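Local coordinates for ABM domain-containing protein (Deinococcus radiodurans, PDB 3E8O) that is of uncharacterised function but, as a dimeric ferredoxin-like protein of the antibiotic biosynthesis monooxygenase family, probably acts as an oxidoreductase, at residues 32-35 against 36-39; 81-84 against 85-88. All blocks are in the same frame, centred on the assembly; numbering follows the deposited sequence.

Interaction 1: 32-35 against 36-39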
loop_
_atom_site.group_PDB
_atom_site.type_symbol
_atom_site.label_atom_id
_atom_site.label_comp_id
_atom_site.label_asym_id
_atom_site.label_seq_id
_atom_site.Cartn_x
_atom_site.Cartn_y
_atom_site.Cartn_z
ATOM N N HIS A 32 4.613 18.246 11.344
ATOM C CA HIS A 32 5.129 18.171 9.951
ATOM C C HIS A 32 4.295 17.311 9.009
ATOM O O HIS A 32 4.612 17.190 7.822
ATOM C CB HIS A 32 6.554 17.621 9.939
ATOM C CG HIS A 32 7.555 18.445 10.693
ATOM N ND1 HIS A 32 7.843 19.736 10.351
ATOM C CD2 HIS A 32 8.378 18.134 11.724
ATOM C CE1 HIS A 32 8.765 20.218 11.165
ATOM N NE2 HIS A 32 9.115 19.262 12.009
ATOM N N ALA A 33 3.232 16.739 9.541
ATOM C CA ALA A 33 2.423 15.789 8.742
ATOM C C ALA A 33 1.812 16.423 7.508
ATOM O O ALA A 33 1.826 15.841 6.435
ATOM C CB ALA A 33 1.353 15.072 9.620
ATOM N N ALA A 34 1.240 17.615 7.658
ATOM C CA ALA A 34 0.631 18.280 6.485
ATOM C C ALA A 34 1.660 18.509 5.349
ATOM O O ALA A 34 1.393 18.304 4.162
ATOM C CB ALA A 34 -0.105 19.593 6.898
ATOM N N HIS A 35 2.846 18.935 5.728
ATOM C CA HIS A 35 3.936 19.139 4.782
ATOM C C HIS A 35 4.339 17.818 4.113
ATOM O O HIS A 35 4.584 17.745 2.912
ATOM C CB HIS A 35 5.160 19.802 5.461
ATOM C CG HIS A 35 4.888 21.196 5.977
ATOM N ND1 HIS A 35 5.345 21.643 7.198
ATOM C CD2 HIS A 35 4.148 22.206 5.462
ATOM C CE1 HIS A 35 4.923 22.882 7.399
ATOM N NE2 HIS A 35 4.206 23.250 6.356
ATOM N N LEU A 36 4.341 16.748 4.903
ATOM C CA LEU A 36 4.738 15.462 4.324
ATOM C C LEU A 36 3.690 14.939 3.335
ATOM O O LEU A 36 4.017 14.391 2.280
ATOM C CB LEU A 36 5.021 14.433 5.398
ATOM C CG LEU A 36 5.500 13.068 4.880
ATOM C CD1 LEU A 36 6.721 13.137 3.963
ATOM C CD2 LEU A 36 5.726 12.084 6.055
ATOM N N ARG A 37 2.433 15.183 3.650
ATOM C CA ARG A 37 1.374 14.729 2.745
ATOM C C ARG A 37 1.513 15.429 1.411
ATOM O O ARG A 37 1.379 14.842 0.370
ATOM C CB ARG A 37 -0.041 14.953 3.323
ATOM C CG ARG A 37 -0.343 14.138 4.554
ATOM C CD ARG A 37 -1.780 14.318 5.027
ATOM N NE ARG A 37 -2.002 13.710 6.317
ATOM C CZ ARG A 37 -1.913 14.308 7.496
ATOM N NH1 ARG A 37 -1.751 15.612 7.598
ATOM N NH2 ARG A 37 -2.016 13.590 8.582
ATOM N N GLN A 38 1.752 16.732 1.465
ATOM C CA GLN A 38 1.909 17.517 0.253
ATOM C C GLN A 38 3.091 17.030 -0.576
ATOM O O GLN A 38 3.024 16.898 -1.791
ATOM C CB GLN A 38 2.039 19.034 0.563
ATOM C CG GLN A 38 2.216 19.843 -0.717
ATOM C CD GLN A 38 2.528 21.296 -0.553
ATOM O OE1 GLN A 38 3.363 21.695 0.261
ATOM N NE2 GLN A 38 1.888 22.106 -1.386
ATOM N N LEU A 39 4.190 16.770 0.113
ATOM C CA LEU A 39 5.414 16.260 -0.551
ATOM C C LEU A 39 5.179 14.917 -1.215
ATOM O O LEU A 39 5.584 14.689 -2.352
ATOM C CB LEU A 39 6.543 16.158 0.464
ATOM C CG LEU A 39 7.874 15.590 -0.036
ATOM C CD1 LEU A 39 8.480 16.398 -1.180
ATOM C CD2 LEU A 39 8.851 15.491 1.170
HETATM O O HOH W 1 5.854 19.872 1.774
#

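Interaction 2: 81-84 against 85-88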
loop_
_atom_site.group_PDB
_atom_site.type_symbol
_atom_site.label_atom_id
_atom_site.label_comp_id
_atom_site.label_asym_id
_atom_site.label_seq_id
_atom_site.Cartn_x
_atom_site.Cartn_y
_atom_site.Cartn_z
ATOM N N HIS A 81 15.775 1.168 -10.603
ATOM C CA HIS A 81 17.101 1.703 -10.316
ATOM C C HIS A 81 17.306 3.066 -10.962
ATOM O O HIS A 81 17.848 4.001 -10.357
ATOM C CB HIS A 81 18.199 0.712 -10.673
ATOM C CG HIS A 81 18.362 -0.325 -9.615
ATOM N ND1 HIS A 81 18.420 -1.676 -9.871
ATOM C CD2 HIS A 81 18.369 -0.195 -8.262
ATOM C CE1 HIS A 81 18.552 -2.330 -8.725
ATOM N NE2 HIS A 81 18.500 -1.458 -7.733
ATOM N N THR A 82 16.766 3.200 -12.158
ATOM C CA THR A 82 16.838 4.478 -12.868
ATOM C C THR A 82 16.085 5.570 -12.095
ATOM O O THR A 82 16.570 6.699 -11.872
ATOM C CB THR A 82 16.313 4.324 -14.318
ATOM O OG1 THR A 82 17.248 3.505 -15.020
ATOM C CG2 THR A 82 16.201 5.687 -15.049
ATOM N N HIS A 83 14.917 5.205 -11.613
ATOM C CA HIS A 83 14.122 6.083 -10.789
ATOM C C HIS A 83 14.887 6.527 -9.527
ATOM O O HIS A 83 14.895 7.681 -9.159
ATOM C CB HIS A 83 12.807 5.391 -10.359
ATOM C CG HIS A 83 12.076 6.105 -9.279
ATOM N ND1 HIS A 83 11.393 7.284 -9.470
ATOM C CD2 HIS A 83 11.907 5.776 -7.975
ATOM C CE1 HIS A 83 10.834 7.645 -8.321
ATOM N NE2 HIS A 83 11.139 6.747 -7.400
ATOM N N LEU A 84 15.487 5.548 -8.866
ATOM C CA LEU A 84 16.174 5.776 -7.600
ATOM C C LEU A 84 17.361 6.736 -7.718
ATOM O O LEU A 84 17.726 7.413 -6.773
ATOM C CB LEU A 84 16.606 4.454 -6.998
ATOM C CG LEU A 84 15.389 3.687 -6.432
ATOM C CD1 LEU A 84 15.759 2.236 -6.220
ATOM C CD2 LEU A 84 14.883 4.349 -5.120
ATOM N N ALA A 85 17.904 6.803 -8.909
ATOM C CA ALA A 85 19.108 7.617 -9.182
ATOM C C ALA A 85 18.763 9.028 -9.632
ATOM O O ALA A 85 19.656 9.856 -9.822
ATOM C CB ALA A 85 19.947 6.964 -10.248
ATOM N N LEU A 86 17.480 9.305 -9.789
ATOM C CA LEU A 86 17.056 10.636 -10.278
ATOM C C LEU A 86 17.345 11.776 -9.304
ATOM O O LEU A 86 17.228 11.606 -8.094
ATOM C CB LEU A 86 15.579 10.702 -10.603
ATOM C CG LEU A 86 15.035 9.866 -11.745
ATOM C CD1 LEU A 86 13.502 9.959 -11.741
ATOM C CD2 LEU A 86 15.609 10.320 -13.112
ATOM N N PRO A 87 17.662 12.975 -9.825
ATOM C CA PRO A 87 17.897 14.106 -8.949
ATOM C C PRO A 87 16.687 14.455 -8.123
ATOM O O PRO A 87 16.838 14.856 -6.977
ATOM C CB PRO A 87 18.278 15.252 -9.898
ATOM C CG PRO A 87 18.289 14.708 -11.220
ATOM C CD PRO A 87 17.976 13.264 -11.231
ATOM N N GLY A 88 15.498 14.249 -8.672
ATOM C CA GLY A 88 14.243 14.535 -7.969
ATOM C C GLY A 88 14.045 13.668 -6.734
ATOM O O GLY A 88 13.424 14.110 -5.754
HETATM O O HOH W 2 19.044 9.644 -6.379
#

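Interaction 1: 32-35 against 36-39
The first turns of helix 33-47 form this contact, where A33 and R37 meet one turn apart. Four successive i to i+4 backbone hydrogen bonds join 32-35 to 36-39. R37 N to A33 O is the shortest, at 2.9 Å, and lies nearly along the C=O axis. L39 N to H35 O measures 3.0 Å, with the donor tilted 21° from the carbonyl plane.

R37 folds back over the start of the helix. Its CG stands anti to the carbonyl carbon (chi1 -65°), and the chain then runs extended to NE. R37 CG passes 3.3 Å from A33 O, which lies over one face of the guanidinium. R37 NH1 ends 3.7 Å from A33 CB, so the small methyl group lies against the charged end. The group is held from outside the turn: NE makes a salt bridge with E60, and the side chain packs on F68 and on L62 of the second subunit.

On the exposed side a water donates a 2.7 Å hydrogen bond to H35 O, and a weak one to Q38 OE1. H35 O therefore serves both L39 N and the water. L36 packs on F68 and L96.

This is a regular amphipathic alpha-helical start, packing against strand 67-74 and helix 87-98 of a ferredoxin-like fold.

Interaction 2: 81-84 against 85-88
The backbone turns from the end of helix 77-84 to the start of helix 87-98, with L86 as the N-cap residue of the second helix. A85 N is shared by two carbonyls of the last turn. It bonds to T82 O at 3.3 Å, and more weakly to H81 O at 3.2 Å. L86 N then bonds to H83 O over 3.1 Å, with a fairly straight N-H...O angle of 161°. The donor stands above the carbonyl plane, 61° out of it. The non-helical backbone of L86 separates the two helices and leads into helix 87-98.

The side chain of L86 folds back on the turn before it. L86 CG is anti to the carbonyl carbon (chi1 -65°), which brings it 3.4 Å from H83 O and close to T82 O as well. One methyl, L86 CD1, reaches the imidazole of H83, 4.1 Å from ND1. The two side chains cross at about a right angle. A85 adds its methyl group, with CB 3.6 Å from H81 O.

A water bridges the bend. It donates to L84 O at 2.6 Å and also to L86 O.

The ring nitrogens of H83 have partners outside these segments. ND1 is hydrogen-bonded to E50, and NE2 bonds to an unidentified ligand, probably from the crystallisation liquor. The ring also meets W74. The two polar partners would hold the imidazole in place and fix its rotation, while L86 CD1 lies beside it as a nonpolar neighbour.

How the interactions relate
Interaction 1 and interaction 2 follow one another along the chain, and both belong to the antibiotic biosynthesis monooxygenase domain. Their centres are 21 Å apart and their nearest atoms about 7 Å, without touching. Helix 87-98 connects them in space: it starts at the bend of 81-88, and L96 and A95, near its other end, receive L36 and L39. Each touches the second subunit through one residue, R37 in 32-39 and L84 in 81-88, where L84 packs on I117 of that chain. They differ in their relation to the ligand. The side chain of H83 in interaction 2 is about 3 Å from the unidentified molecule, which may mark a pocket.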